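Local coordinates for protein phosphoacetylglucosamine mutase (Aspergillus lentulus, PDB 5O9X) that catalyses the interconversion of N-acetylglucosamine 6-phosphate and N-acetylglucosamine 1-phosphate, on the route to UDP-N-acetylglucosamine, at residues L80-P83 and M87-A90; A314-D319 and E436-H441; V334-Y339 and S343-I348; H365-A370 and G376-A381. The protein carries 1 engineered substitution. All coordinates share one frame; numbering follows the deposited sequence.

Contact 1 (L80-P83 and M87-A90); sequences LVDP and MLEA
The carbonyl oxygen of Leu-80 is gripped twice. The backbone N-H of Leu-88 bonds to Leu-80 O, 3.3 Å from N to O, and a water donates to the same Leu-80 O at 2.8 Å. The amide does not lie on a lone pair: it sits 51° out of the carbonyl plane. The water also accepts a weak bond from Leu-88 N, so oxygen, amide and water close a small triangle beside the single backbone bridge that joins Val-81 to Met-87.

A second bond forms just past the strand end. Glu-89 N donates to Asp-82 OD2 at 2.9 Å, with an N-H...O angle of 159°, arriving from above the carboxylate plane. The other oxygen of that carboxylate, Asp-82 OD1, forms a salt bridge with Arg-53, which belongs to helix 40-56. Beside the first of these links lies an apolar one: Leu-80 and Leu-88 run side by side in the same direction, touching CB to CB at 3.8 Å. With CG of Leu-88 anti to its backbone N (chi1 168°), its CD2 reaches back along Leu-80 while its CD1 lies against Asp-82 OD1. Both leucines also pack on helix 40-56.

The contact folds the chain back on the end of strand 75-81, inside the alpha/beta/alpha domain I of the phosphohexomutases. Asp-82 and Glu-89 bring like charges within 5.2 Å, measured from OD2 of Asp-82 to OE2 of Glu-89. Arg-53, salt-bridged to Asp-82 and more weakly paired with Glu-89, probably offsets part of their repulsion, while Asp-82 joins the returning chain to helix 40-56.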
loop_
_atom_site.group_PDB
_atom_site.type_symbol
_atom_site.label_atom_id
_atom_site.label_comp_id
_atom_site.label_asym_id
_atom_site.label_seq_id
_atom_site.Cartn_x
_atom_site.Cartn_y
_atom_site.Cartn_z
ATOM N N LEU A 80 -1.725 6.665 10.411
ATOM C CA LEU A 80 -1.687 8.135 10.249
ATOM C C LEU A 80 -1.247 8.642 8.834
ATOM O O LEU A 80 -0.360 8.071 8.191
ATOM C CB LEU A 80 -0.915 8.785 11.367
ATOM C CG LEU A 80 -1.701 8.554 12.656
ATOM C CD1 LEU A 80 -0.893 7.664 13.608
ATOM C CD2 LEU A 80 -2.010 9.919 13.240
ATOM N N VAL A 81 -1.870 9.719 8.391
ATOM C CA VAL A 81 -1.648 10.303 7.057
ATOM C C VAL A 81 -1.222 11.773 7.237
ATOM O O VAL A 81 -1.965 12.559 7.774
ATOM C CB VAL A 81 -2.906 10.242 6.129
ATOM C CG1 VAL A 81 -2.543 10.751 4.699
ATOM C CG2 VAL A 81 -3.423 8.804 6.052
ATOM N N ASP A 82 -0.046 12.115 6.720
ATOM C CA ASP A 82 0.514 13.490 6.824
ATOM C C ASP A 82 -0.104 14.356 5.705
ATOM O O ASP A 82 -0.768 13.827 4.762
ATOM C CB ASP A 82 2.043 13.452 6.740
ATOM C CG ASP A 82 2.746 13.565 8.104
ATOM O OD1 ASP A 82 2.141 13.949 9.093
ATOM O OD2 ASP A 82 3.971 13.293 8.200
ATOM N N PRO A 83 0.170 15.682 5.732
ATOM C CA PRO A 83 -0.682 16.560 4.938
ATOM C C PRO A 83 -0.708 16.339 3.437
ATOM O O PRO A 83 -1.709 16.702 2.834
ATOM C CB PRO A 83 -0.088 17.973 5.245
ATOM C CG PRO A 83 0.285 17.797 6.719
ATOM C CD PRO A 83 1.059 16.491 6.624
ATOM N N MET A 87 2.715 8.708 4.322
ATOM C CA MET A 87 2.725 8.118 5.636
ATOM C C MET A 87 3.349 9.051 6.640
ATOM O O MET A 87 4.357 9.727 6.357
ATOM C CB MET A 87 3.526 6.824 5.657
ATOM C CG MET A 87 2.976 5.728 4.732
ATOM S SD MET A 87 1.334 5.266 5.258
ATOM C CE MET A 87 1.895 4.140 6.565
ATOM N N LEU A 88 2.768 9.031 7.832
ATOM C CA LEU A 88 3.253 9.796 8.979
ATOM C C LEU A 88 4.763 9.738 9.009
ATOM O O LEU A 88 5.359 8.639 9.018
ATOM C CB LEU A 88 2.684 9.220 10.315
ATOM C CG LEU A 88 3.340 9.763 11.599
ATOM C CD1 LEU A 88 2.938 11.242 11.728
ATOM C CD2 LEU A 88 2.973 8.945 12.842
ATOM N N GLU A 89 5.389 10.921 9.023
ATOM C CA GLU A 89 6.867 11.044 9.105
ATOM C C GLU A 89 7.497 10.026 10.102
ATOM O O GLU A 89 7.058 9.929 11.274
ATOM C CB GLU A 89 7.167 12.460 9.606
ATOM C CG GLU A 89 8.639 12.850 9.633
ATOM C CD GLU A 89 8.777 14.342 9.826
ATOM O OE1 GLU A 89 8.731 14.809 10.985
ATOM O OE2 GLU A 89 8.877 15.052 8.803
ATOM N N ALA A 90 8.536 9.312 9.689
ATOM C CA ALA A 90 9.128 8.236 10.553
ATOM C C ALA A 90 9.455 8.579 12.036
ATOM O O ALA A 90 9.216 7.770 12.935
ATOM C CB ALA A 90 10.349 7.667 9.873
HETATM O O HOH W 1 1.710 6.332 9.069
#

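Contact 2 (A314-D319 and E436-H441); sequences ASFIGD and EAILAH
Phe-316 points at the facing helix and touches Ile-438 and His-441, one turn apart, its ring meeting both at a slant. The isoleucine comes to the near end of the ring: its CG1 stands 3.5 Å from Phe-316 CD2, while its CG2 reaches Phe-316 CB at 3.8 Å. Both gamma carbons press on the root of the aromatic side chain from the same side.

The far end of the phenylalanine belongs to the histidine. Phe-316 CE1 meets His-441 CB at 3.6 Å, and Phe-316 CZ lies over one face of the imidazole, 3.7 Å from His-441 CG. The ring planes are inclined by 47° with centroids 5.4 Å apart, so the rings meet obliquely. Phe-316 gets this reach because CG is anti to the backbone N (chi1 -171°), throwing the ring across the gap between the helices. The polar end of the histidine is occupied elsewhere: NE2 bonds to the carbonyl of Val-202, which helps to fix the rotation of the ring that Phe-316 rests on.

The link is therefore apolar packing between helix 306-324 and helix 428-442 within domain III. Helix 405-420 packs alongside, with Cys-413 touching both aromatic side chains and Leu-417 touching Phe-316. From the same helix 306-324, Ala-314 and Ile-317 pack on strand 332-337, so the helix lies between that strand and helix 428-442.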
loop_
_atom_site.group_PDB
_atom_site.type_symbol
_atom_site.label_atom_id
_atom_site.label_comp_id
_atom_site.label_asym_id
_atom_site.label_seq_id
_atom_site.Cartn_x
_atom_site.Cartn_y
_atom_site.Cartn_z
ATOM N N ALA A 314 7.090 0.752 -16.021
ATOM C CA ALA A 314 8.408 1.235 -16.422
ATOM C C ALA A 314 8.645 1.098 -17.934
ATOM O O ALA A 314 9.223 2.033 -18.551
ATOM C CB ALA A 314 9.512 0.556 -15.612
ATOM N N SER A 315 8.203 0.001 -18.551
ATOM C CA SER A 315 8.365 -0.180 -20.004
ATOM C C SER A 315 7.512 0.886 -20.745
ATOM O O SER A 315 8.000 1.534 -21.664
ATOM C CB SER A 315 7.865 -1.580 -20.357
ATOM O OG SER A 315 7.537 -1.700 -21.711
ATOM N N PHE A 316 6.226 0.997 -20.406
ATOM C CA PHE A 316 5.342 1.949 -21.071
ATOM C C PHE A 316 5.877 3.388 -20.949
ATOM O O PHE A 316 6.002 4.104 -21.929
ATOM C CB PHE A 316 3.945 1.885 -20.465
ATOM C CG PHE A 316 2.928 2.678 -21.238
ATOM C CD1 PHE A 316 2.773 2.463 -22.623
ATOM C CD2 PHE A 316 2.157 3.634 -20.601
ATOM C CE1 PHE A 316 1.824 3.216 -23.339
ATOM C CE2 PHE A 316 1.174 4.346 -21.291
ATOM C CZ PHE A 316 1.011 4.113 -22.662
ATOM N N ILE A 317 6.193 3.828 -19.750
ATOM C CA ILE A 317 6.690 5.172 -19.553
ATOM C C ILE A 317 7.989 5.479 -20.346
ATOM O O ILE A 317 8.173 6.602 -20.897
ATOM C CB ILE A 317 6.806 5.571 -18.043
ATOM C CG1 ILE A 317 5.400 5.551 -17.410
ATOM C CG2 ILE A 317 7.548 6.943 -17.868
ATOM C CD1 ILE A 317 5.406 5.554 -15.857
ATOM N N GLY A 318 8.905 4.514 -20.364
ATOM C CA GLY A 318 10.100 4.619 -21.161
ATOM C C GLY A 318 9.825 4.750 -22.629
ATOM O O GLY A 318 10.476 5.584 -23.276
ATOM N N ASP A 319 8.905 3.945 -23.175
ATOM C CA ASP A 319 8.537 4.086 -24.581
ATOM C C ASP A 319 7.852 5.451 -24.835
ATOM O O ASP A 319 8.118 6.068 -25.886
ATOM C CB ASP A 319 7.583 2.964 -25.039
ATOM C CG ASP A 319 8.251 1.587 -25.049
ATOM O OD1 ASP A 319 9.521 1.448 -24.968
ATOM O OD2 ASP A 319 7.465 0.636 -25.232
ATOM N N GLU A 436 -4.877 -1.273 -17.218
ATOM C CA GLU A 436 -5.840 -1.349 -18.348
ATOM C C GLU A 436 -5.446 -0.440 -19.538
ATOM O O GLU A 436 -5.516 -0.893 -20.707
ATOM C CB GLU A 436 -7.282 -1.049 -17.884
ATOM C CG GLU A 436 -7.877 -2.207 -16.972
ATOM C CD GLU A 436 -7.844 -3.582 -17.661
ATOM O OE1 GLU A 436 -8.283 -3.693 -18.845
ATOM O OE2 GLU A 436 -7.350 -4.564 -17.050
ATOM N N ALA A 437 -5.079 0.823 -19.224
ATOM C CA ALA A 437 -4.641 1.767 -20.221
ATOM C C ALA A 437 -3.370 1.266 -20.902
ATOM O O ALA A 437 -3.252 1.344 -22.143
ATOM C CB ALA A 437 -4.379 3.150 -19.573
ATOM N N ILE A 438 -2.409 0.749 -20.121
ATOM C CA ILE A 438 -1.188 0.274 -20.732
ATOM C C ILE A 438 -1.400 -0.859 -21.703
ATOM O O ILE A 438 -0.839 -0.861 -22.840
ATOM C CB ILE A 438 -0.087 -0.088 -19.695
ATOM C CG1 ILE A 438 0.322 1.166 -18.902
ATOM C CG2 ILE A 438 1.160 -0.640 -20.490
ATOM C CD1 ILE A 438 1.161 0.791 -17.643
ATOM N N LEU A 439 -2.098 -1.896 -21.270
ATOM C CA LEU A 439 -2.386 -3.038 -22.181
ATOM C C LEU A 439 -3.133 -2.573 -23.414
ATOM O O LEU A 439 -2.897 -3.125 -24.517
ATOM C CB LEU A 439 -3.255 -4.093 -21.498
ATOM C CG LEU A 439 -2.472 -4.714 -20.309
ATOM C CD1 LEU A 439 -3.479 -5.559 -19.500
ATOM C CD2 LEU A 439 -1.206 -5.529 -20.693
ATOM N N ALA A 440 -4.048 -1.596 -23.248
ATOM C CA ALA A 440 -4.860 -1.108 -24.397
ATOM C C ALA A 440 -3.887 -0.401 -25.403
ATOM O O ALA A 440 -4.045 -0.558 -26.626
ATOM C CB ALA A 440 -5.927 -0.100 -23.943
ATOM N N HIS A 441 -2.934 0.415 -24.893
ATOM C CA HIS A 441 -1.996 1.085 -25.776
ATOM C C HIS A 441 -1.003 0.132 -26.472
ATOM O O HIS A 441 -0.752 0.246 -27.684
ATOM C CB HIS A 441 -1.193 2.145 -25.027
ATOM C CG HIS A 441 -1.950 3.418 -24.808
ATOM N ND1 HIS A 441 -1.881 4.468 -25.700
ATOM C CD2 HIS A 441 -2.816 3.798 -23.833
ATOM C CE1 HIS A 441 -2.642 5.462 -25.259
ATOM N NE2 HIS A 441 -3.234 5.075 -24.143
#

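Contact 3 (V334-Y339 and S343-I348); sequences VVQTAY and SSTEYI
The amide of Gln-336 reaches from its strand to two hydroxyls of the following helix. Thr-345 OG1 donates to Gln-336 OE1 at 2.7 Å, tilted only 19° from the carbonyl plane. On the other branch, Gln-336 NE2 donates to Ser-344 OG at 3.1 Å, bending to an N-H...O angle of 144° although the oxygen stays close to the amide plane. A carbonyl oxygen and an amide nitrogen with separate partners fix which way round the amide lies. NE2 has a further partner in Asp-307 of helix 306-324, so the buried group is satisfied on both branches. Ser-344 OG in turn bonds to the carbonyl of Asn-341, its stronger partner, which positions the hydroxyl for Gln-336.

Next to these polar bonds comes Ile-348, one turn further along the helix. Its CD1 approaches the amide from the opposite direction, 3.5 Å from Gln-336 NE2, and the same methyl meets Val-334 CG1 at 3.6 Å. Val-334 has CG1 anti to its backbone N, which brings that branch to the isoleucine tip; its CG2 lies by Ile-348 CG2, at 4.1 Å. One methyl thus fills the corner between a valine and a polar amide.

Strand 332-337 and helix 342-350 run nearly antiparallel, at 162° and 10.5 Å between axes, as the first two members of a beta-alpha-beta unit that strand 356-359 completes. In the sheet, strand 332-337 lies between strands 356-359 and 375-379. On the side facing helix 342-350, Val-334 packs on Ala-314 of helix 306-324, and Ile-348 on Thr-311 of the same helix; Val-335 points to the other side, against helix 363-370.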
loop_
_atom_site.group_PDB
_atom_site.type_symbol
_atom_site.label_atom_id
_atom_site.label_comp_id
_atom_site.label_asym_id
_atom_site.label_seq_id
_atom_site.Cartn_x
_atom_site.Cartn_y
_atom_site.Cartn_z
ATOM N N VAL A 334 13.517 1.815 -10.850
ATOM C CA VAL A 334 12.523 0.927 -10.207
ATOM C C VAL A 334 12.945 0.535 -8.773
ATOM O O VAL A 334 14.037 -0.042 -8.559
ATOM C CB VAL A 334 12.270 -0.323 -11.043
ATOM C CG1 VAL A 334 11.123 -1.203 -10.405
ATOM C CG2 VAL A 334 11.972 0.067 -12.539
ATOM N N VAL A 335 12.066 0.788 -7.805
ATOM C CA VAL A 335 12.343 0.424 -6.414
ATOM C C VAL A 335 11.598 -0.871 -6.139
ATOM O O VAL A 335 10.413 -0.976 -6.494
ATOM C CB VAL A 335 11.855 1.536 -5.479
ATOM C CG1 VAL A 335 12.127 1.182 -4.017
ATOM C CG2 VAL A 335 12.674 2.824 -5.826
ATOM N N GLN A 336 12.306 -1.831 -5.516
ATOM C CA GLN A 336 11.768 -3.136 -5.204
ATOM C C GLN A 336 11.999 -3.423 -3.719
ATOM O O GLN A 336 12.714 -2.649 -3.023
ATOM C CB GLN A 336 12.404 -4.250 -6.083
ATOM C CG GLN A 336 12.198 -4.028 -7.628
ATOM C CD GLN A 336 12.607 -5.275 -8.346
ATOM O OE1 GLN A 336 13.774 -5.669 -8.327
ATOM N NE2 GLN A 336 11.673 -5.934 -8.963
ATOM N N THR A 337 11.427 -4.529 -3.238
ATOM C CA THR A 337 11.911 -5.125 -1.976
ATOM C C THR A 337 12.444 -6.538 -2.261
ATOM O O THR A 337 12.345 -7.041 -3.392
ATOM C CB THR A 337 10.861 -5.117 -0.845
ATOM O OG1 THR A 337 9.806 -6.100 -1.107
ATOM C CG2 THR A 337 10.153 -3.719 -0.824
ATOM N N ALA A 338 12.900 -7.208 -1.206
ATOM C CA ALA A 338 13.530 -8.523 -1.322
ATOM C C ALA A 338 12.479 -9.579 -1.706
ATOM O O ALA A 338 12.868 -10.618 -2.223
ATOM C CB ALA A 338 14.242 -8.855 0.012
ATOM N N TYR A 339 11.170 -9.279 -1.568
ATOM C CA TYR A 339 10.126 -10.234 -1.939
ATOM C C TYR A 339 9.963 -10.256 -3.469
ATOM O O TYR A 339 9.200 -11.119 -3.975
ATOM C CB TYR A 339 8.771 -9.800 -1.322
ATOM C CG TYR A 339 8.777 -10.076 0.180
ATOM C CD1 TYR A 339 8.676 -11.395 0.640
ATOM C CD2 TYR A 339 9.044 -9.061 1.086
ATOM C CE1 TYR A 339 8.727 -11.689 1.981
ATOM C CE2 TYR A 339 9.078 -9.343 2.461
ATOM C CZ TYR A 339 8.972 -10.675 2.869
ATOM O OH TYR A 339 9.084 -11.005 4.210
ATOM N N SER A 343 13.604 -12.991 -11.157
ATOM C CA SER A 343 13.464 -12.775 -12.596
ATOM C C SER A 343 13.020 -11.336 -12.960
ATOM O O SER A 343 13.411 -10.822 -14.068
ATOM C CB SER A 343 12.487 -13.750 -13.219
ATOM O OG SER A 343 13.028 -15.067 -13.156
ATOM N N SER A 344 12.257 -10.682 -12.075
ATOM C CA SER A 344 11.775 -9.318 -12.347
ATOM C C SER A 344 12.955 -8.354 -12.213
ATOM O O SER A 344 13.108 -7.446 -13.033
ATOM C CB SER A 344 10.612 -8.902 -11.375
ATOM O OG SER A 344 11.084 -8.749 -10.043
ATOM N N THR A 345 13.823 -8.594 -11.224
ATOM C CA THR A 345 15.030 -7.791 -11.062
ATOM C C THR A 345 15.956 -7.889 -12.311
ATOM O O THR A 345 16.509 -6.886 -12.753
ATOM C CB THR A 345 15.755 -8.199 -9.762
ATOM O OG1 THR A 345 14.799 -8.200 -8.632
ATOM C CG2 THR A 345 16.995 -7.261 -9.446
ATOM N N GLU A 346 16.134 -9.106 -12.795
ATOM C CA GLU A 346 16.962 -9.420 -13.921
ATOM C C GLU A 346 16.397 -8.723 -15.188
ATOM O O GLU A 346 17.147 -8.162 -15.984
ATOM C CB GLU A 346 16.977 -10.961 -14.084
ATOM C CG GLU A 346 17.721 -11.408 -15.367
ATOM C CD GLU A 346 17.686 -12.928 -15.642
ATOM O OE1 GLU A 346 16.570 -13.619 -15.684
ATOM O OE2 GLU A 346 18.828 -13.433 -15.829
ATOM N N TYR A 347 15.072 -8.785 -15.358
ATOM C CA TYR A 347 14.366 -8.105 -16.456
ATOM C C TYR A 347 14.608 -6.624 -16.416
ATOM O O TYR A 347 14.878 -6.003 -17.464
ATOM C CB TYR A 347 12.876 -8.447 -16.432
ATOM C CG TYR A 347 12.011 -7.771 -17.532
ATOM C CD1 TYR A 347 11.953 -8.291 -18.850
ATOM C CD2 TYR A 347 11.220 -6.667 -17.243
ATOM C CE1 TYR A 347 11.170 -7.673 -19.851
ATOM C CE2 TYR A 347 10.372 -6.088 -18.221
ATOM C CZ TYR A 347 10.399 -6.589 -19.515
ATOM O OH TYR A 347 9.586 -5.979 -20.456
ATOM N N ILE A 348 14.572 -6.050 -15.232
ATOM C CA ILE A 348 14.701 -4.585 -15.110
ATOM C C ILE A 348 16.139 -4.210 -15.521
ATOM O O ILE A 348 16.371 -3.204 -16.252
ATOM C CB ILE A 348 14.418 -4.101 -13.665
ATOM C CG1 ILE A 348 12.889 -4.296 -13.280
ATOM C CG2 ILE A 348 14.854 -2.651 -13.473
ATOM C CD1 ILE A 348 12.616 -4.125 -11.771
#

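Contact 4 (H365-A370 and G376-A381); sequences HLHHAA and GVYFEA. With G16 (1,6-di-O-phosphono-alpha-D-glucopyranose), chain B.
The side chain of Tyr-378 starts against Leu-366, its CB 3.9 Å from Leu-366 CB, and runs along helix 365-370. One ring edge atom, CD1, then meets that same Leu-366 CB at 3.5 Å, while on the other edge CD2 lies 3.3 Å from Ala-370 CB, a tight fit. Further out, the ring passes under the helix backbone: the CA of His-367 stands over its face, 4.0 Å from the centroid and 21° off the normal, a CH-pi contact. At the tip, OH lies at the edge of the His-367 imidazole, near its plane. CG of Tyr-378 sits between backbone N and carbonyl carbon (chi1 58°), which turns the ring up against the helix.

Beyond the tyrosine, Leu-366 continues the packing, its two methyls lying against Glu-380 CG, CD2 at 3.8 Å. The carboxylate beyond that CG binds the bisphosphate sugar: G16 O3 donates to Glu-380 OE1 at 2.5 Å and G16 O4 to Glu-380 OE2. OE2 also accepts from Gly-362 N, which helps orient the group.

Helix and strand run nearly antiparallel, at 165°. Glu-380 opens the loop with His-384, which also hydrogen-bonds the bound sugar bisphosphate, as in the sugar-binding loop of domain III in phosphohexomutases.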
loop_
_atom_site.group_PDB
_atom_site.type_symbol
_atom_site.label_atom_id
_atom_site.label_comp_id
_atom_site.label_asym_id
_atom_site.label_seq_id
_atom_site.Cartn_x
_atom_site.Cartn_y
_atom_site.Cartn_z
ATOM N N HIS A 365 9.297 3.199 3.010
ATOM C CA HIS A 365 10.662 2.986 2.519
ATOM C C HIS A 365 10.793 3.020 1.000
ATOM O O HIS A 365 11.827 3.515 0.453
ATOM C CB HIS A 365 11.176 1.633 3.047
ATOM C CG HIS A 365 11.143 1.574 4.549
ATOM N ND1 HIS A 365 11.901 2.411 5.341
ATOM C CD2 HIS A 365 10.459 0.775 5.394
ATOM C CE1 HIS A 365 11.682 2.127 6.613
ATOM N NE2 HIS A 365 10.800 1.139 6.676
ATOM N N LEU A 366 9.822 2.417 0.294
ATOM C CA LEU A 366 9.940 2.433 -1.174
ATOM C C LEU A 366 9.793 3.850 -1.715
ATOM O O LEU A 366 10.496 4.193 -2.662
ATOM C CB LEU A 366 8.878 1.537 -1.909
ATOM C CG LEU A 366 9.171 0.014 -1.785
ATOM C CD1 LEU A 366 8.654 -0.621 -0.462
ATOM C CD2 LEU A 366 8.415 -0.704 -2.938
ATOM N N HIS A 367 8.831 4.589 -1.162
ATOM C CA HIS A 367 8.504 5.959 -1.580
ATOM C C HIS A 367 9.744 6.805 -1.379
ATOM O O HIS A 367 10.172 7.508 -2.314
ATOM C CB HIS A 367 7.371 6.552 -0.733
ATOM C CG HIS A 367 7.077 7.992 -1.047
ATOM N ND1 HIS A 367 7.319 9.019 -0.154
ATOM C CD2 HIS A 367 6.596 8.578 -2.178
ATOM C CE1 HIS A 367 6.998 10.171 -0.722
ATOM N NE2 HIS A 367 6.578 9.930 -1.954
ATOM N N HIS A 368 10.332 6.690 -0.190
ATOM C CA HIS A 368 11.659 7.359 0.110
ATOM C C HIS A 368 12.710 7.168 -0.948
ATOM O O HIS A 368 13.319 8.153 -1.374
ATOM C CB HIS A 368 12.240 6.959 1.485
ATOM C CG HIS A 368 13.472 7.740 1.897
ATOM N ND1 HIS A 368 14.769 7.301 1.661
ATOM C CD2 HIS A 368 13.598 8.908 2.588
ATOM C CE1 HIS A 368 15.635 8.177 2.153
ATOM N NE2 HIS A 368 14.952 9.157 2.727
ATOM N N ALA A 369 12.959 5.922 -1.387
ATOM C CA ALA A 369 14.021 5.629 -2.371
ATOM C C ALA A 369 13.657 6.107 -3.766
ATOM O O ALA A 369 14.559 6.430 -4.587
ATOM C CB ALA A 369 14.332 4.112 -2.418
ATOM N N ALA A 370 12.351 6.078 -4.060
ATOM C CA ALA A 370 11.854 6.449 -5.375
ATOM C C ALA A 370 12.030 7.960 -5.623
ATOM O O ALA A 370 12.121 8.348 -6.783
ATOM C CB ALA A 370 10.395 6.078 -5.511
ATOM N N GLY A 376 9.969 7.580 -10.424
ATOM C CA GLY A 376 10.384 6.469 -9.543
ATOM C C GLY A 376 9.206 5.454 -9.541
ATOM O O GLY A 376 8.094 5.735 -9.011
ATOM N N VAL A 377 9.418 4.297 -10.146
ATOM C CA VAL A 377 8.320 3.320 -10.214
ATOM C C VAL A 377 8.551 2.465 -8.959
ATOM O O VAL A 377 9.649 1.912 -8.781
ATOM C CB VAL A 377 8.416 2.457 -11.454
ATOM C CG1 VAL A 377 7.317 1.351 -11.442
ATOM C CG2 VAL A 377 8.251 3.340 -12.690
ATOM N N TYR A 378 7.557 2.358 -8.070
ATOM C CA TYR A 378 7.770 1.445 -6.936
ATOM C C TYR A 378 6.567 0.571 -6.575
ATOM O O TYR A 378 5.492 1.080 -6.327
ATOM C CB TYR A 378 8.282 2.201 -5.716
ATOM C CG TYR A 378 7.414 3.321 -5.186
ATOM C CD1 TYR A 378 6.569 3.151 -4.039
ATOM C CD2 TYR A 378 7.469 4.558 -5.796
ATOM C CE1 TYR A 378 5.800 4.248 -3.574
ATOM C CE2 TYR A 378 6.701 5.626 -5.356
ATOM C CZ TYR A 378 5.933 5.481 -4.241
ATOM O OH TYR A 378 5.266 6.627 -3.912
ATOM N N PHE A 379 6.759 -0.739 -6.630
ATOM C CA PHE A 379 5.733 -1.731 -6.222
ATOM C C PHE A 379 6.329 -2.761 -5.263
ATOM O O PHE A 379 7.491 -3.105 -5.456
ATOM C CB PHE A 379 5.093 -2.406 -7.463
ATOM C CG PHE A 379 4.047 -1.554 -8.138
ATOM C CD1 PHE A 379 2.710 -1.796 -7.928
ATOM C CD2 PHE A 379 4.438 -0.475 -8.978
ATOM C CE1 PHE A 379 1.721 -1.000 -8.520
ATOM C CE2 PHE A 379 3.472 0.355 -9.575
ATOM C CZ PHE A 379 2.108 0.046 -9.344
ATOM N N GLU A 380 5.542 -3.303 -4.321
ATOM C CA GLU A 380 5.908 -4.495 -3.629
ATOM C C GLU A 380 5.249 -5.608 -4.382
ATOM O O GLU A 380 4.212 -5.350 -5.043
ATOM C CB GLU A 380 5.397 -4.427 -2.166
ATOM C CG GLU A 380 6.165 -3.318 -1.426
ATOM C CD GLU A 380 5.724 -3.217 0.022
ATOM O OE1 GLU A 380 4.652 -2.632 0.291
ATOM O OE2 GLU A 380 6.437 -3.723 0.874
ATOM N N ALA A 381 5.830 -6.818 -4.326
ATOM C CA ALA A 381 5.264 -7.979 -5.020
ATOM C C ALA A 381 3.797 -8.194 -4.660
ATOM O O ALA A 381 3.038 -8.724 -5.477
ATOM C CB ALA A 381 6.149 -9.263 -4.694
HETATM C C1 G16 B . 1.336 -3.473 4.877
HETATM C C2 G16 B . 2.325 -2.458 4.311
HETATM C C3 G16 B . 3.117 -3.089 3.122
HETATM C C4 G16 B . 3.828 -4.385 3.468
HETATM C C5 G16 B . 2.791 -5.356 4.018
HETATM C C6 G16 B . 3.364 -6.587 4.678
HETATM O O1 G16 B . 0.383 -3.805 3.862
HETATM O O2 G16 B . 1.710 -1.196 3.908
HETATM O O3 G16 B . 3.946 -2.110 2.633
HETATM O O4 G16 B . 4.491 -5.069 2.316
HETATM O O5 G16 B . 2.075 -4.791 5.142
HETATM O O6 G16 B . 4.224 -6.116 5.812
HETATM P P G16 B . 4.896 -7.225 6.788
HETATM O O1P G16 B . 5.628 -8.271 5.916
HETATM O O2P G16 B . 3.753 -7.936 7.551
HETATM O O3P G16 B . 5.774 -6.486 7.819
HETATM P "P'" G16 B . -1.227 -3.560 4.039
HETATM O O1X G16 B . -1.419 -2.257 4.862
HETATM O O2X G16 B . -1.768 -4.725 4.930
HETATM O O3X G16 B . -1.865 -3.674 2.698
#

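From the N terminus, contact 1 comes first, closing a short turn at the end of strand 75-81 in domain I before any other contact opens. Contact 2 then spans the longest stretch of chain of the four, from 314-319 to 436-441, and contacts 3 and 4 lie in series within that span; none of the four cross. Contacts 3 and 4 share one sheet, where strands 332-337 and 375-379 are neighbours with a probable hydrogen bond from Val-335 N to Val-377 O. Ala-314, from contact 2, packs on Val-377 of contact 4. Contact 1 approaches contact 4 to about 6 Å between nearest atoms, without touching it.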